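Local coordinates for YlqD protein (Synechococcus sp. WH 8102, PDB 4DCI) that is of unknown function but belongs to the YlqD family and pairs a small beta sheet with a long antiparallel helical hairpin, at residues G37-E49 against V82-L96. Residues are numbered along the deposited sequence; the frame is centred on the assembly and turned at random.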
loop_
_atom_site.group_PDB
_atom_site.type_symbol
_atom_site.label_atom_id
_atom_site.label_comp_id
_atom_site.label_asym_id
_atom_site.label_seq_id
_atom_site.Cartn_x
_atom_site.Cartn_y
_atom_site.Cartn_z
ATOM N N GLY B 37 -18.924 15.380 4.397
ATOM C CA GLY B 37 -18.484 14.139 5.030
ATOM C C GLY B 37 -19.634 13.439 5.736
ATOM O O GLY B 37 -19.857 12.244 5.516
ATOM N N ILE B 38 -20.357 14.185 6.580
ATOM C CA ILE B 38 -21.558 13.681 7.247
ATOM C C ILE B 38 -22.489 13.087 6.195
ATOM O O ILE B 38 -22.876 11.925 6.286
ATOM C CB ILE B 38 -22.337 14.792 8.006
ATOM C CG1 ILE B 38 -21.421 15.639 8.897
ATOM C CG2 ILE B 38 -23.497 14.205 8.800
ATOM C CD1 ILE B 38 -20.981 14.955 10.167
ATOM N N ALA B 39 -22.829 13.891 5.188
ATOM C CA ALA B 39 -23.791 13.492 4.161
ATOM C C ALA B 39 -23.312 12.277 3.374
ATOM O O ALA B 39 -24.071 11.335 3.146
ATOM C CB ALA B 39 -24.088 14.657 3.231
ATOM N N ASN B 40 -22.044 12.296 2.982
ATOM C CA ASN B 40 -21.449 11.195 2.247
ATOM C C ASN B 40 -21.490 9.884 3.035
ATOM O O ASN B 40 -21.747 8.816 2.470
ATOM C CB ASN B 40 -20.016 11.541 1.881
ATOM C CG ASN B 40 -19.440 10.587 0.872
ATOM O OD1 ASN B 40 -20.024 10.360 -0.186
ATOM N ND2 ASN B 40 -18.286 10.018 1.191
ATOM N N ALA B 41 -21.237 9.981 4.339
ATOM C CA ALA B 41 -21.313 8.833 5.237
ATOM C C ALA B 41 -22.730 8.282 5.262
ATOM O O ALA B 41 -22.954 7.119 4.922
ATOM C CB ALA B 41 -20.865 9.217 6.636
ATOM N N ASP B 42 -23.683 9.130 5.644
ATOM C CA ASP B 42 -25.097 8.765 5.645
ATOM C C ASP B 42 -25.486 8.043 4.365
ATOM O O ASP B 42 -26.157 7.016 4.408
ATOM C CB ASP B 42 -25.978 10.005 5.829
ATOM C CG ASP B 42 -26.020 10.491 7.270
ATOM O OD1 ASP B 42 -26.067 11.728 7.488
ATOM O OD2 ASP B 42 -26.012 9.633 8.182
ATOM N N GLN B 43 -25.041 8.574 3.229
ATOM C CA GLN B 43 -25.393 8.007 1.935
ATOM C C GLN B 43 -24.821 6.613 1.772
ATOM O O GLN B 43 -25.507 5.708 1.309
ATOM C CB GLN B 43 -24.919 8.903 0.795
ATOM C CG GLN B 43 -25.653 8.658 -0.513
ATOM C CD GLN B 43 -25.085 9.467 -1.660
ATOM O OE1 GLN B 43 -24.387 10.464 -1.453
ATOM N NE2 GLN B 43 -25.380 9.043 -2.883
ATOM N N GLN B 44 -23.569 6.435 2.166
ATOM C CA GLN B 44 -22.958 5.116 2.100
ATOM C C GLN B 44 -23.695 4.097 2.960
ATOM O O GLN B 44 -24.002 2.996 2.488
ATOM C CB GLN B 44 -21.486 5.184 2.474
ATOM C CG GLN B 44 -20.601 5.524 1.296
ATOM C CD GLN B 44 -19.150 5.595 1.691
ATOM O OE1 GLN B 44 -18.743 6.483 2.441
ATOM N NE2 GLN B 44 -18.356 4.655 1.196
ATOM N N LEU B 45 -23.994 4.478 4.202
ATOM C CA LEU B 45 -24.754 3.631 5.117
ATOM C C LEU B 45 -26.051 3.158 4.497
ATOM O O LEU B 45 -26.423 2.001 4.648
ATOM C CB LEU B 45 -25.074 4.371 6.402
ATOM C CG LEU B 45 -23.957 4.461 7.430
ATOM C CD1 LEU B 45 -24.350 5.472 8.493
ATOM C CD2 LEU B 45 -23.684 3.104 8.053
ATOM N N ALA B 46 -26.736 4.057 3.802
ATOM C CA ALA B 46 -27.967 3.703 3.107
ATOM C C ALA B 46 -27.727 2.738 1.950
ATOM O O ALA B 46 -28.569 1.887 1.667
ATOM C CB ALA B 46 -28.681 4.951 2.617
ATOM N N GLN B 47 -26.587 2.877 1.278
ATOM C CA GLN B 47 -26.274 2.010 0.151
ATOM C C GLN B 47 -25.822 0.649 0.647
ATOM O O GLN B 47 -26.192 -0.372 0.077
ATOM C CB GLN B 47 -25.240 2.659 -0.771
ATOM C CG GLN B 47 -25.867 3.580 -1.811
ATOM C CD GLN B 47 -24.947 4.711 -2.245
ATOM O OE1 GLN B 47 -23.750 4.512 -2.456
ATOM N NE2 GLN B 47 -25.509 5.907 -2.386
ATOM N N LEU B 48 -25.056 0.646 1.734
ATOM C CA LEU B 48 -24.619 -0.584 2.389
ATOM C C LEU B 48 -25.786 -1.493 2.782
ATOM O O LEU B 48 -25.710 -2.709 2.625
ATOM C CB LEU B 48 -23.776 -0.255 3.623
ATOM C CG LEU B 48 -23.275 -1.416 4.485
ATOM C CD1 LEU B 48 -22.296 -2.279 3.710
ATOM C CD2 LEU B 48 -22.633 -0.909 5.767
ATOM N N GLU B 49 -26.862 -0.900 3.287
ATOM C CA GLU B 49 -28.017 -1.668 3.725
ATOM C C GLU B 49 -28.792 -2.244 2.544
ATOM O O GLU B 49 -29.339 -3.342 2.640
ATOM C CB GLU B 49 -28.929 -0.833 4.632
ATOM C CG GLU B 49 -29.987 -1.634 5.393
ATOM C CD GLU B 49 -29.402 -2.660 6.352
ATOM O OE1 GLU B 49 -28.541 -2.292 7.177
ATOM O OE2 GLU B 49 -29.810 -3.840 6.291
ATOM N N VAL B 82 -21.889 -6.775 7.165
ATOM C CA VAL B 82 -22.654 -5.535 7.066
ATOM C C VAL B 82 -22.658 -4.788 8.400
ATOM O O VAL B 82 -22.324 -3.605 8.447
ATOM C CB VAL B 82 -24.098 -5.795 6.579
ATOM C CG1 VAL B 82 -24.910 -4.515 6.553
ATOM C CG2 VAL B 82 -24.079 -6.409 5.192
ATOM N N ALA B 83 -23.013 -5.486 9.475
ATOM C CA ALA B 83 -23.057 -4.890 10.804
ATOM C C ALA B 83 -21.742 -4.207 11.190
ATOM O O ALA B 83 -21.742 -3.051 11.623
ATOM C CB ALA B 83 -23.431 -5.934 11.837
ATOM N N GLY B 84 -20.632 -4.924 11.021
ATOM C CA GLY B 84 -19.308 -4.411 11.366
ATOM C C GLY B 84 -18.878 -3.236 10.506
ATOM O O GLY B 84 -18.149 -2.349 10.965
ATOM N N LYS B 85 -19.332 -3.239 9.254
ATOM C CA LYS B 85 -19.046 -2.166 8.305
ATOM C C LYS B 85 -19.876 -0.929 8.642
ATOM O O LYS B 85 -19.344 0.184 8.729
ATOM C CB LYS B 85 -19.343 -2.639 6.882
ATOM C CG LYS B 85 -18.525 -1.947 5.802
ATOM C CD LYS B 85 -18.595 -2.709 4.483
ATOM C CE LYS B 85 -17.734 -3.965 4.488
ATOM N NZ LYS B 85 -18.144 -4.904 3.409
ATOM N N ARG B 86 -21.179 -1.137 8.827
ATOM C CA ARG B 86 -22.072 -0.103 9.323
ATOM C C ARG B 86 -21.457 0.528 10.563
ATOM O O ARG B 86 -21.160 1.719 10.568
ATOM C CB ARG B 86 -23.458 -0.687 9.615
ATOM C CG ARG B 86 -24.363 0.190 10.462
ATOM C CD ARG B 86 -25.768 -0.389 10.575
ATOM N NE ARG B 86 -26.551 -0.216 9.349
ATOM C CZ ARG B 86 -27.097 0.938 8.940
ATOM N NH1 ARG B 86 -26.948 2.062 9.645
ATOM N NH2 ARG B 86 -27.794 0.974 7.807
ATOM N N SER B 87 -21.220 -0.285 11.588
ATOM C CA SER B 87 -20.609 0.173 12.842
ATOM C C SER B 87 -19.435 1.144 12.659
ATOM O O SER B 87 -19.242 2.072 13.452
ATOM C CB SER B 87 -20.151 -1.034 13.663
ATOM O OG SER B 87 -19.384 -0.619 14.775
ATOM N N GLU B 88 -18.660 0.914 11.607
ATOM C CA GLU B 88 -17.462 1.685 11.321
ATOM C C GLU B 88 -17.810 3.055 10.747
ATOM O O GLU B 88 -17.315 4.081 11.226
ATOM C CB GLU B 88 -16.613 0.898 10.333
ATOM C CG GLU B 88 -15.217 1.429 10.089
ATOM C CD GLU B 88 -14.430 0.506 9.180
ATOM O OE1 GLU B 88 -15.050 -0.138 8.299
ATOM O OE2 GLU B 88 -13.194 0.415 9.349
ATOM N N LEU B 89 -18.655 3.063 9.715
ATOM C CA LEU B 89 -19.132 4.307 9.121
ATOM C C LEU B 89 -19.850 5.140 10.173
ATOM O O LEU B 89 -19.637 6.349 10.281
ATOM C CB LEU B 89 -20.057 4.031 7.933
ATOM C CG LEU B 89 -19.385 3.595 6.628
ATOM C CD1 LEU B 89 -20.349 2.831 5.739
ATOM C CD2 LEU B 89 -18.822 4.789 5.877
ATOM N N GLU B 90 -20.677 4.476 10.973
ATOM C CA GLU B 90 -21.397 5.137 12.048
ATOM C C GLU B 90 -20.431 5.839 13.009
ATOM O O GLU B 90 -20.796 6.827 13.636
ATOM C CB GLU B 90 -22.301 4.141 12.786
ATOM C CG GLU B 90 -23.552 4.759 13.408
ATOM C CD GLU B 90 -24.571 5.234 12.377
ATOM O OE1 GLU B 90 -25.291 4.388 11.795
ATOM O OE2 GLU B 90 -24.663 6.463 12.158
ATOM N N GLU B 91 -19.194 5.353 13.102
ATOM C CA GLU B 91 -18.213 6.019 13.956
ATOM C C GLU B 91 -17.496 7.192 13.292
ATOM O O GLU B 91 -17.144 8.163 13.965
ATOM C CB GLU B 91 -17.193 5.040 14.522
ATOM C CG GLU B 91 -16.660 5.507 15.865
ATOM C CD GLU B 91 -15.250 5.043 16.139
ATOM O OE1 GLU B 91 -14.956 3.845 15.915
ATOM O OE2 GLU B 91 -14.444 5.885 16.591
ATOM N N GLN B 92 -17.257 7.100 11.988
ATOM C CA GLN B 92 -16.684 8.225 11.258
ATOM C C GLN B 92 -17.634 9.407 11.419
ATOM O O GLN B 92 -17.226 10.500 11.818
ATOM C CB GLN B 92 -16.473 7.872 9.779
ATOM C CG GLN B 92 -15.468 6.743 9.542
ATOM C CD GLN B 92 -15.333 6.319 8.077
ATOM O OE1 GLN B 92 -15.475 7.132 7.157
ATOM N NE2 GLN B 92 -15.040 5.035 7.858
ATOM N N LYS B 93 -18.912 9.145 11.149
ATOM C CA LYS B 93 -19.987 10.125 11.222
ATOM C C LYS B 93 -20.044 10.788 12.589
ATOM O O LYS B 93 -20.215 12.006 12.692
ATOM C CB LYS B 93 -21.311 9.420 10.946
ATOM C CG LYS B 93 -22.361 10.250 10.234
ATOM C CD LYS B 93 -23.598 9.415 9.943
ATOM C CE LYS B 93 -24.602 9.479 11.083
ATOM N NZ LYS B 93 -25.772 8.590 10.822
ATOM N N ARG B 94 -19.897 9.972 13.631
ATOM C CA ARG B 94 -19.795 10.455 15.005
ATOM C C ARG B 94 -18.697 11.522 15.144
ATOM O O ARG B 94 -18.957 12.611 15.672
ATOM C CB ARG B 94 -19.520 9.277 15.944
ATOM C CG ARG B 94 -19.978 9.447 17.388
ATOM C CD ARG B 94 -19.491 8.305 18.291
ATOM N NE ARG B 94 -19.242 7.024 17.597
ATOM C CZ ARG B 94 -20.181 6.183 17.145
ATOM N NH1 ARG B 94 -21.476 6.459 17.279
ATOM N NH2 ARG B 94 -19.824 5.059 16.539
ATOM N N ASN B 95 -17.489 11.207 14.662
ATOM C CA ASN B 95 -16.342 12.124 14.721
ATOM C C ASN B 95 -16.618 13.401 13.982
ATOM O O ASN B 95 -16.298 14.491 14.459
ATOM C CB ASN B 95 -15.093 11.500 14.105
ATOM C CG ASN B 95 -14.539 10.368 14.933
ATOM O OD1 ASN B 95 -14.806 10.274 16.129
ATOM N ND2 ASN B 95 -13.758 9.495 14.300
ATOM N N LEU B 96 -17.201 13.254 12.802
ATOM C CA LEU B 96 -17.515 14.398 11.976
ATOM C C LEU B 96 -18.514 15.323 12.675
ATOM O O LEU B 96 -18.351 16.542 12.663
ATOM C CB LEU B 96 -18.041 13.943 10.619
ATOM C CG LEU B 96 -17.035 13.419 9.599
ATOM C CD1 LEU B 96 -17.791 12.807 8.439
ATOM C CD2 LEU B 96 -16.100 14.514 9.102
#
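Helices 37-49 and 82-96 run antiparallel, their axes 9.3 Å apart at closest approach and their directions 163° apart, with Ile-38 level with Lys-93 and Leu-45 level with Arg-86. They are the middle of the two-helix antiparallel coiled coil formed by helices 24-60 and 69-104, which projects from the sheet. The side chains pack knobs-into-holes. Leu-45 fits among Arg-86, Leu-89, Glu-90 and Lys-93, and its CD2 lies 3.7 Å from Leu-89 CB. The same methyl sits over one face of the Arg-86 guanidinium, while CD1 faces the carboxylate of Glu-90. Leu-48 is the next knob, among Val-82, Lys-85, Arg-86 and Leu-89. Its CG is anti to the backbone N (chi1 177°), which carries CD2 against the backbone of Arg-86 and CD1 alongside Lys-85 CD, 3.8 Å away. Toward the N-terminal end of 37-49, the small Ala-41 CB meets Lys-93 CG, and Leu-96 CD1 lies against the backbone of Gly-37.

A row of charges flanks this apolar seam. Glu-49 OE1 comes to the edge of the Arg-86 guanidinium and takes a weak bond from NH2. Arg-86 NH1 also pairs with Glu-90 OE1, at 3.6 Å. Lys-93 completes the network. Its chain bends at chi3 (90°) and crosses Asp-42 at about a right angle, placing the ammonium between two carboxylates. A methionine in its place would probably leave Asp-42 and Glu-90, whose OD2 and OE2 atoms lie 5.3 Å apart, without the positive charge that probably eases their mutual repulsion. Lys-93 NZ bonds Glu-90 OE2 at 2.7 Å within its own helix and Asp-42 OD2 at 2.8 Å across the pair, meeting each oxygen nearly along its C-O axis.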